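Local structure of FACT-Spt16 (Cicer arietinum, 5CE6) at residues L429-I434 and T440-S445; A210-S215 and C256-D261; I86-K91 and R141-Q146. The protein forms part of the FACT histone chaperone complex and, through this N-terminal region, probably binds histones H3-H4 in the course of transcription. All coordinates share one frame; numbering follows the deposited sequence.

Contact 1 of 3, residues L429-I434 and T440-S445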
loop_
_atom_site.group_PDB
_atom_site.type_symbol
_atom_site.label_atom_id
_atom_site.label_comp_id
_atom_site.label_asym_id
_atom_site.label_seq_id
_atom_site.Cartn_x
_atom_site.Cartn_y
_atom_site.Cartn_z
ATOM N N LEU A 429 -0.327 -13.994 8.750
ATOM C CA LEU A 429 -1.700 -13.529 8.888
ATOM C C LEU A 429 -1.751 -12.051 8.551
ATOM O O LEU A 429 -0.938 -11.272 9.046
ATOM C CB LEU A 429 -2.214 -13.742 10.316
ATOM C CG LEU A 429 -2.594 -15.167 10.698
ATOM C CD1 LEU A 429 -2.957 -15.216 12.178
ATOM C CD2 LEU A 429 -3.780 -15.620 9.861
ATOM N N ALA A 430 -2.702 -11.657 7.714
ATOM C CA ALA A 430 -2.884 -10.234 7.428
ATOM C C ALA A 430 -4.346 -9.881 7.336
ATOM O O ALA A 430 -5.151 -10.645 6.794
ATOM C CB ALA A 430 -2.162 -9.819 6.142
ATOM N N ASP A 431 -4.675 -8.704 7.858
ATOM C CA ASP A 431 -6.003 -8.127 7.670
ATOM C C ASP A 431 -5.924 -6.637 7.412
ATOM O O ASP A 431 -4.924 -5.998 7.739
ATOM C CB ASP A 431 -6.865 -8.349 8.911
ATOM C CG ASP A 431 -7.355 -9.769 9.033
ATOM O OD1 ASP A 431 -8.364 -10.108 8.379
ATOM O OD2 ASP A 431 -6.732 -10.543 9.770
ATOM N N THR A 432 -7.008 -6.076 6.866
ATOM C CA THR A 432 -7.108 -4.619 6.680
ATOM C C THR A 432 -8.011 -4.070 7.767
ATOM O O THR A 432 -9.114 -4.576 7.984
ATOM C CB THR A 432 -7.664 -4.254 5.307
ATOM O OG1 THR A 432 -6.824 -4.841 4.314
ATOM C CG2 THR A 432 -7.665 -2.744 5.110
ATOM N N ILE A 433 -7.530 -3.067 8.494
ATOM C CA ILE A 433 -8.339 -2.530 9.594
ATOM C C ILE A 433 -8.514 -1.022 9.455
ATOM O O ILE A 433 -7.628 -0.337 8.935
ATOM C CB ILE A 433 -7.761 -2.882 10.973
ATOM C CG1 ILE A 433 -6.524 -2.048 11.275
ATOM C CG2 ILE A 433 -7.458 -4.392 11.093
ATOM C CD1 ILE A 433 -6.056 -2.217 12.708
ATOM N N ILE A 434 -9.659 -0.518 9.914
ATOM C CA ILE A 434 -9.951 0.911 9.828
ATOM C C ILE A 434 -10.015 1.451 11.242
ATOM O O ILE A 434 -10.696 0.886 12.087
ATOM C CB ILE A 434 -11.318 1.174 9.167
ATOM C CG1 ILE A 434 -11.435 0.404 7.852
ATOM C CG2 ILE A 434 -11.537 2.681 8.961
ATOM C CD1 ILE A 434 -10.732 1.040 6.722
ATOM N N THR A 440 -12.262 -0.193 16.272
ATOM C CA THR A 440 -11.370 -0.555 15.190
ATOM C C THR A 440 -12.045 -1.643 14.372
ATOM O O THR A 440 -12.376 -2.701 14.902
ATOM C CB THR A 440 -10.032 -1.018 15.758
ATOM O OG1 THR A 440 -9.367 0.112 16.344
ATOM C CG2 THR A 440 -9.148 -1.632 14.663
ATOM N N ASP A 441 -12.266 -1.366 13.089
ATOM C CA ASP A 441 -13.017 -2.259 12.210
ATOM C C ASP A 441 -12.083 -3.158 11.425
ATOM O O ASP A 441 -11.247 -2.668 10.676
ATOM C CB ASP A 441 -13.857 -1.456 11.214
ATOM C CG ASP A 441 -14.918 -0.622 11.883
ATOM O OD1 ASP A 441 -15.293 -0.947 13.029
ATOM O OD2 ASP A 441 -15.385 0.358 11.259
ATOM N N VAL A 442 -12.225 -4.472 11.581
ATOM C CA VAL A 442 -11.444 -5.394 10.753
ATOM C C VAL A 442 -12.302 -5.668 9.528
ATOM O O VAL A 442 -13.276 -6.406 9.608
ATOM C CB VAL A 442 -11.138 -6.706 11.469
ATOM C CG1 VAL A 442 -10.330 -7.634 10.545
ATOM C CG2 VAL A 442 -10.345 -6.440 12.740
ATOM N N VAL A 443 -11.962 -5.052 8.403
ATOM C CA VAL A 443 -12.863 -5.062 7.249
ATOM C C VAL A 443 -12.615 -6.244 6.308
ATOM O O VAL A 443 -13.304 -6.401 5.301
ATOM C CB VAL A 443 -12.875 -3.714 6.482
ATOM C CG1 VAL A 443 -13.573 -2.644 7.304
ATOM C CG2 VAL A 443 -11.467 -3.270 6.115
ATOM N N THR A 444 -11.642 -7.083 6.657
ATOM C CA THR A 444 -11.423 -8.345 5.956
ATOM C C THR A 444 -11.817 -9.527 6.838
ATOM O O THR A 444 -11.271 -10.624 6.700
ATOM C CB THR A 444 -9.942 -8.512 5.583
ATOM O OG1 THR A 444 -9.139 -8.166 6.720
ATOM C CG2 THR A 444 -9.565 -7.595 4.434
ATOM N N SER A 445 -12.749 -9.308 7.758
ATOM C CA SER A 445 -13.235 -10.400 8.596
ATOM C C SER A 445 -14.079 -11.365 7.753
ATOM O O SER A 445 -15.119 -10.986 7.228
ATOM C CB SER A 445 -14.068 -9.845 9.755
ATOM O OG SER A 445 -14.263 -10.834 10.751
#
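Thr440 opens the returning strand by setting its methyl CG2 3.7 Å from Ile433 CD1, while its hydroxyl bonds to the backbone oxygen of Leu343. Asp441 then pairs with Ile434 through two backbone hydrogen bonds: Ile434 N gives to Asp441 O at 2.8 Å, and Asp441 N gives to Ile434 O at 2.9 Å. The Asp441 carboxylate forms a salt bridge with Lys439. Val442 faces Ile433 in a non-hydrogen-bonded pair whose CG2 methyls meet at 3.9 Å. The chain bends in a type I turn from Val442 to Ser445, yet Val443 N still reaches Thr432 O at 2.9 Å. Val443 CG1 touches Ile434 CG1 at 3.8 Å, the two side chains crossing nearly at right angles. Thr444 takes over where strand pairing stops. Its OG1 sits between its own backbone N and carbonyl carbon (chi1 46°), which lets one hydroxyl accept from Thr432 N at 3.0 Å and donate to the anti lone pair of Asp431 OD1 at 2.7 Å. That buried carboxylate also meets Arg315 and Lys449 in salt bridges, which probably keep it charged. A valine here would probably leave Thr432 N without its acceptor and Asp431 OD1 without the hydroxyl it accepts from. The arrangement is a beta hairpin closing one edge of a four-stranded antiparallel sheet, consistent with the pita-bread fold of the M24 metallopeptidase family.

Contact 2 of 3, residues A210-S215 and C256-D261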
loop_
_atom_site.group_PDB
_atom_site.type_symbol
_atom_site.label_atom_id
_atom_site.label_comp_id
_atom_site.label_asym_id
_atom_site.label_seq_id
_atom_site.Cartn_x
_atom_site.Cartn_y
_atom_site.Cartn_z
ATOM N N ALA A 210 -11.715 -4.145 0.439
ATOM C CA ALA A 210 -11.525 -5.204 1.431
ATOM C C ALA A 210 -12.624 -6.258 1.401
ATOM O O ALA A 210 -12.360 -7.436 1.658
ATOM C CB ALA A 210 -11.401 -4.609 2.828
ATOM N N TYR A 211 -13.859 -5.837 1.137
ATOM C CA TYR A 211 -14.958 -6.787 0.989
ATOM C C TYR A 211 -14.680 -7.767 -0.151
ATOM O O TYR A 211 -14.855 -8.980 0.001
ATOM C CB TYR A 211 -16.288 -6.065 0.747
ATOM C CG TYR A 211 -17.487 -6.988 0.820
ATOM C CD1 TYR A 211 -18.084 -7.281 2.040
ATOM C CD2 TYR A 211 -18.011 -7.578 -0.327
ATOM C CE1 TYR A 211 -19.177 -8.130 2.119
ATOM C CE2 TYR A 211 -19.103 -8.429 -0.260
ATOM C CZ TYR A 211 -19.680 -8.703 0.967
ATOM O OH TYR A 211 -20.765 -9.545 1.045
ATOM N N LEU A 212 -14.241 -7.243 -1.291
ATOM C CA LEU A 212 -13.892 -8.088 -2.431
ATOM C C LEU A 212 -12.715 -8.993 -2.088
ATOM O O LEU A 212 -12.744 -10.197 -2.362
ATOM C CB LEU A 212 -13.554 -7.228 -3.648
ATOM C CG LEU A 212 -12.994 -7.969 -4.863
ATOM C CD1 LEU A 212 -13.972 -9.030 -5.319
ATOM C CD2 LEU A 212 -12.724 -6.986 -5.984
ATOM N N THR A 213 -11.683 -8.407 -1.489
ATOM C CA THR A 213 -10.503 -9.164 -1.061
ATOM C C THR A 213 -10.893 -10.349 -0.180
ATOM O O THR A 213 -10.461 -11.493 -0.405
ATOM C CB THR A 213 -9.537 -8.247 -0.300
ATOM O OG1 THR A 213 -9.002 -7.276 -1.211
ATOM C CG2 THR A 213 -8.385 -9.034 0.321
ATOM N N GLY A 214 -11.719 -10.078 0.822
ATOM C CA GLY A 214 -12.172 -11.122 1.720
ATOM C C GLY A 214 -13.051 -12.143 1.025
ATOM O O GLY A 214 -12.951 -13.350 1.297
ATOM N N SER A 215 -13.909 -11.665 0.128
ATOM C CA SER A 215 -14.815 -12.542 -0.606
ATOM C C SER A 215 -14.034 -13.502 -1.496
ATOM O O SER A 215 -14.396 -14.676 -1.631
ATOM C CB SER A 215 -15.788 -11.735 -1.465
ATOM O OG SER A 215 -16.509 -10.810 -0.682
ATOM N N CYS A 256 -19.934 -10.282 -6.096
ATOM C CA CYS A 256 -19.495 -9.157 -5.282
ATOM C C CYS A 256 -20.362 -7.902 -5.395
ATOM O O CYS A 256 -20.590 -7.214 -4.396
ATOM C CB CYS A 256 -18.045 -8.814 -5.595
ATOM S SG CYS A 256 -17.376 -7.553 -4.519
ATOM N N LYS A 257 -20.824 -7.607 -6.610
ATOM C CA LYS A 257 -21.616 -6.407 -6.899
ATOM C C LYS A 257 -20.812 -5.108 -6.757
ATOM O O LYS A 257 -21.327 -4.085 -6.297
ATOM C CB LYS A 257 -22.906 -6.360 -6.062
ATOM N N LEU A 258 -19.541 -5.164 -7.148
ATOM C CA LEU A 258 -18.733 -3.961 -7.302
ATOM C C LEU A 258 -18.583 -3.632 -8.781
ATOM O O LEU A 258 -18.433 -4.532 -9.610
ATOM C CB LEU A 258 -17.343 -4.129 -6.682
ATOM C CG LEU A 258 -17.221 -4.171 -5.160
ATOM C CD1 LEU A 258 -15.756 -4.064 -4.728
ATOM C CD2 LEU A 258 -18.053 -3.090 -4.494
ATOM N N LYS A 259 -18.622 -2.343 -9.105
ATOM C CA LYS A 259 -18.342 -1.903 -10.466
ATOM C C LYS A 259 -16.971 -2.407 -10.899
ATOM O O LYS A 259 -15.941 -1.928 -10.424
ATOM C CB LYS A 259 -18.400 -0.379 -10.566
ATOM N N ALA A 260 -16.967 -3.378 -11.807
ATOM C CA ALA A 260 -15.735 -4.048 -12.214
ATOM C C ALA A 260 -14.710 -3.108 -12.846
ATOM O O ALA A 260 -13.506 -3.346 -12.760
ATOM C CB ALA A 260 -16.046 -5.201 -13.147
ATOM N N ASP A 261 -15.187 -2.045 -13.487
ATOM C CA ASP A 261 -14.294 -1.049 -14.084
ATOM C C ASP A 261 -13.439 -0.334 -13.038
ATOM O O ASP A 261 -12.435 0.302 -13.367
ATOM C CB ASP A 261 -15.104 -0.020 -14.877
ATOM C CG ASP A 261 -15.337 -0.446 -16.303
ATOM O OD1 ASP A 261 -15.009 -1.605 -16.634
ATOM O OD2 ASP A 261 -15.852 0.376 -17.093
#
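Leu212 CG and Cys256 SG both stand anti to their backbone N (chi1 172° and -174°). The leucine branch and the sulfur are thereby brought together, with Leu212 CD1 3.8 Å from Cys256 SG. The sulfur also lies 3.9 Å from Leu212 CB, so it touches both the root and the CD1 branch of the leucine. One residue earlier on the helix, Tyr211 offers the edge of its ring: CD2 is 4.2 Å from Cys256 SG, which lies near the ring plane and not over a face. Leu258 adds a second apolar touch, its CD1 reaching Leu212 CB at 4.0 Å. The contact is wholly apolar and small. On the helix, Tyr211 O is gripped twice by Ser215, by the backbone N at 2.8 Å and by OG at 2.6 Å, from opposite faces of the carbonyl plane. The loop 256-261 lies against the long helix 200-230, on its way from helix 237-249 to strand 263-265. Pro251 packs on both Leu212 and Cys256, while strand 296-306 meets the pair through Ala304, on Leu212, and Tyr306, on Leu258.

Contact 3 of 3, residues I86-K91 and R141-Q146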
loop_
_atom_site.group_PDB
_atom_site.type_symbol
_atom_site.label_atom_id
_atom_site.label_comp_id
_atom_site.label_asym_id
_atom_site.label_seq_id
_atom_site.Cartn_x
_atom_site.Cartn_y
_atom_site.Cartn_z
ATOM N N ILE A 86 5.179 16.431 -15.004
ATOM C CA ILE A 86 5.816 17.065 -13.854
ATOM C C ILE A 86 4.885 18.148 -13.309
ATOM O O ILE A 86 4.355 18.952 -14.072
ATOM C CB ILE A 86 7.133 17.722 -14.270
ATOM C CG1 ILE A 86 8.130 16.668 -14.774
ATOM C CG2 ILE A 86 7.720 18.531 -13.127
ATOM C CD1 ILE A 86 9.236 17.266 -15.657
ATOM N N MET A 87 4.685 18.173 -11.995
ATOM C CA MET A 87 3.851 19.205 -11.386
ATOM C C MET A 87 4.616 19.872 -10.255
ATOM O O MET A 87 5.148 19.189 -9.374
ATOM C CB MET A 87 2.543 18.600 -10.867
ATOM C CG MET A 87 1.607 19.585 -10.216
ATOM S SD MET A 87 -0.051 18.878 -10.093
ATOM C CE MET A 87 0.266 17.414 -9.121
ATOM N N VAL A 88 4.672 21.200 -10.284
ATOM C CA VAL A 88 5.407 21.957 -9.273
ATOM C C VAL A 88 4.511 22.965 -8.558
ATOM O O VAL A 88 3.947 23.871 -9.179
ATOM C CB VAL A 88 6.616 22.695 -9.878
ATOM C CG1 VAL A 88 7.296 23.543 -8.816
ATOM C CG2 VAL A 88 7.608 21.697 -10.463
ATOM N N PHE A 89 4.399 22.803 -7.247
ATOM C CA PHE A 89 3.585 23.691 -6.431
ATOM C C PHE A 89 4.441 24.804 -5.875
ATOM O O PHE A 89 5.512 24.542 -5.346
ATOM C CB PHE A 89 2.983 22.913 -5.266
ATOM C CG PHE A 89 2.159 21.741 -5.688
ATOM C CD1 PHE A 89 2.736 20.483 -5.827
ATOM C CD2 PHE A 89 0.808 21.895 -5.945
ATOM C CE1 PHE A 89 1.975 19.397 -6.221
ATOM C CE2 PHE A 89 0.037 20.822 -6.338
ATOM C CZ PHE A 89 0.617 19.567 -6.476
ATOM N N THR A 90 3.980 26.045 -6.015
ATOM C CA THR A 90 4.611 27.172 -5.341
ATOM C C THR A 90 3.548 27.881 -4.508
ATOM O O THR A 90 2.387 27.478 -4.515
ATOM C CB THR A 90 5.272 28.176 -6.327
ATOM O OG1 THR A 90 4.274 28.987 -6.959
ATOM C CG2 THR A 90 6.091 27.464 -7.390
ATOM N N LYS A 91 3.938 28.934 -3.801
ATOM C CA LYS A 91 2.988 29.663 -2.965
ATOM C C LYS A 91 1.781 30.182 -3.758
ATOM O O LYS A 91 0.645 30.131 -3.279
ATOM C CB LYS A 91 3.683 30.823 -2.245
ATOM C CG LYS A 91 2.840 31.464 -1.144
ATOM C CD LYS A 91 3.718 32.125 -0.093
ATOM C CE LYS A 91 3.215 31.824 1.317
ATOM N NZ LYS A 91 4.330 31.477 2.251
ATOM N N ARG A 141 12.803 28.951 -13.341
ATOM C CA ARG A 141 12.834 30.408 -13.184
ATOM C C ARG A 141 11.680 30.943 -12.333
ATOM O O ARG A 141 11.863 31.870 -11.543
ATOM C CB ARG A 141 12.831 31.112 -14.545
ATOM C CG ARG A 141 14.135 30.992 -15.315
ATOM C CD ARG A 141 14.218 32.049 -16.411
ATOM N NE ARG A 141 13.073 31.981 -17.314
ATOM C CZ ARG A 141 12.990 31.165 -18.361
ATOM N NH1 ARG A 141 13.987 30.337 -18.652
ATOM N NH2 ARG A 141 11.905 31.174 -19.122
ATOM N N ALA A 142 10.493 30.370 -12.504
ATOM C CA ALA A 142 9.324 30.804 -11.740
ATOM C C ALA A 142 9.491 30.507 -10.256
ATOM O O ALA A 142 9.160 31.337 -9.415
ATOM C CB ALA A 142 8.057 30.158 -12.273
ATOM N N ILE A 143 9.991 29.314 -9.943
ATOM C CA ILE A 143 10.295 28.930 -8.568
ATOM C C ILE A 143 11.207 29.969 -7.915
ATOM O O ILE A 143 10.947 30.429 -6.801
ATOM C CB ILE A 143 10.980 27.545 -8.510
ATOM C CG1 ILE A 143 10.028 26.438 -8.970
ATOM C CG2 ILE A 143 11.491 27.241 -7.106
ATOM C CD1 ILE A 143 10.703 25.086 -9.129
ATOM N N ARG A 144 12.274 30.331 -8.621
ATOM C CA ARG A 144 13.205 31.351 -8.151
ATOM C C ARG A 144 12.506 32.695 -7.967
ATOM O O ARG A 144 12.724 33.390 -6.972
ATOM C CB ARG A 144 14.373 31.500 -9.132
ATOM N N ALA A 145 11.664 33.053 -8.932
ATOM C CA ALA A 145 10.949 34.326 -8.899
ATOM C C ALA A 145 10.085 34.444 -7.647
ATOM O O ALA A 145 10.067 35.490 -6.993
ATOM C CB ALA A 145 10.102 34.488 -10.141
ATOM N N GLN A 146 9.362 33.373 -7.331
ATOM C CA GLN A 146 8.563 33.317 -6.111
ATOM C C GLN A 146 9.481 33.380 -4.892
ATOM O O GLN A 146 10.012 32.362 -4.435
ATOM C CB GLN A 146 7.694 32.059 -6.088
ATOM C CG GLN A 146 6.902 31.843 -7.372
ATOM C CD GLN A 146 5.403 31.994 -7.191
ATOM O OE1 GLN A 146 4.619 31.387 -7.921
ATOM N NE2 GLN A 146 4.997 32.812 -6.225
#
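Thr90 OG1 accepts a hydrogen bond from the backbone N of Gln93 and a weak one from that of Lys92, where the chain turns into strand 93-98, while the side chain of Gln146, just after the helix, packs across Thr90. The hydroxyl occupies the position between backbone N and carbonyl carbon (chi1 76°), turned back over the chain that follows. Gln146 CG lies 4.1 Å from Thr90 CB, the two side chains crossing at about a right angle. Gln146 is the first residue to leave helical geometry, but its backbone N still bonds to Ala142 O at 2.9 Å. Deeper in, the interface becomes apolar: Ile143 has an extended longer branch (chi2 172°), whose CD1 meets Val88 CG1 at 3.8 Å. Ile143 CG1 is 4.0 Å from the same methyl and 4.4 Å from Thr90 CG2. Phe89 points away from the helix, and its ring stacks edge-to-face with Phe36. Strand 85-89 runs inside the six-stranded mixed sheet of the N-terminal lobe, flanked by strands 53-58 and 93-98; helix 133-145 lies over the side bearing Val88 and Thr90, whereas Met87 and Phe89 pack against helix 69-78.

Contacts 1 and 2 are neighbours in the M24-like region and meet at helix 200-230, which carries one side of contact 2 and packs against the hairpin of contact 1: Ala210 CB lies 3.5 Å from Val443 CG2. Contact 3 belongs to the SPT16 N-terminal lobe, its centre about 41 Å from those of the other two. Its touching residues are mostly buried, while contacts 1 and 2 are partly buried. Place in the fold sets the chemistry. The hairpin of contact 1 is held by backbone bonds and a buried carboxylate; loop against helix in contact 2 is purely apolar; helix against sheet in contact 3 joins an aliphatic touch to the packing of Gln146 across the Thr90 side chain.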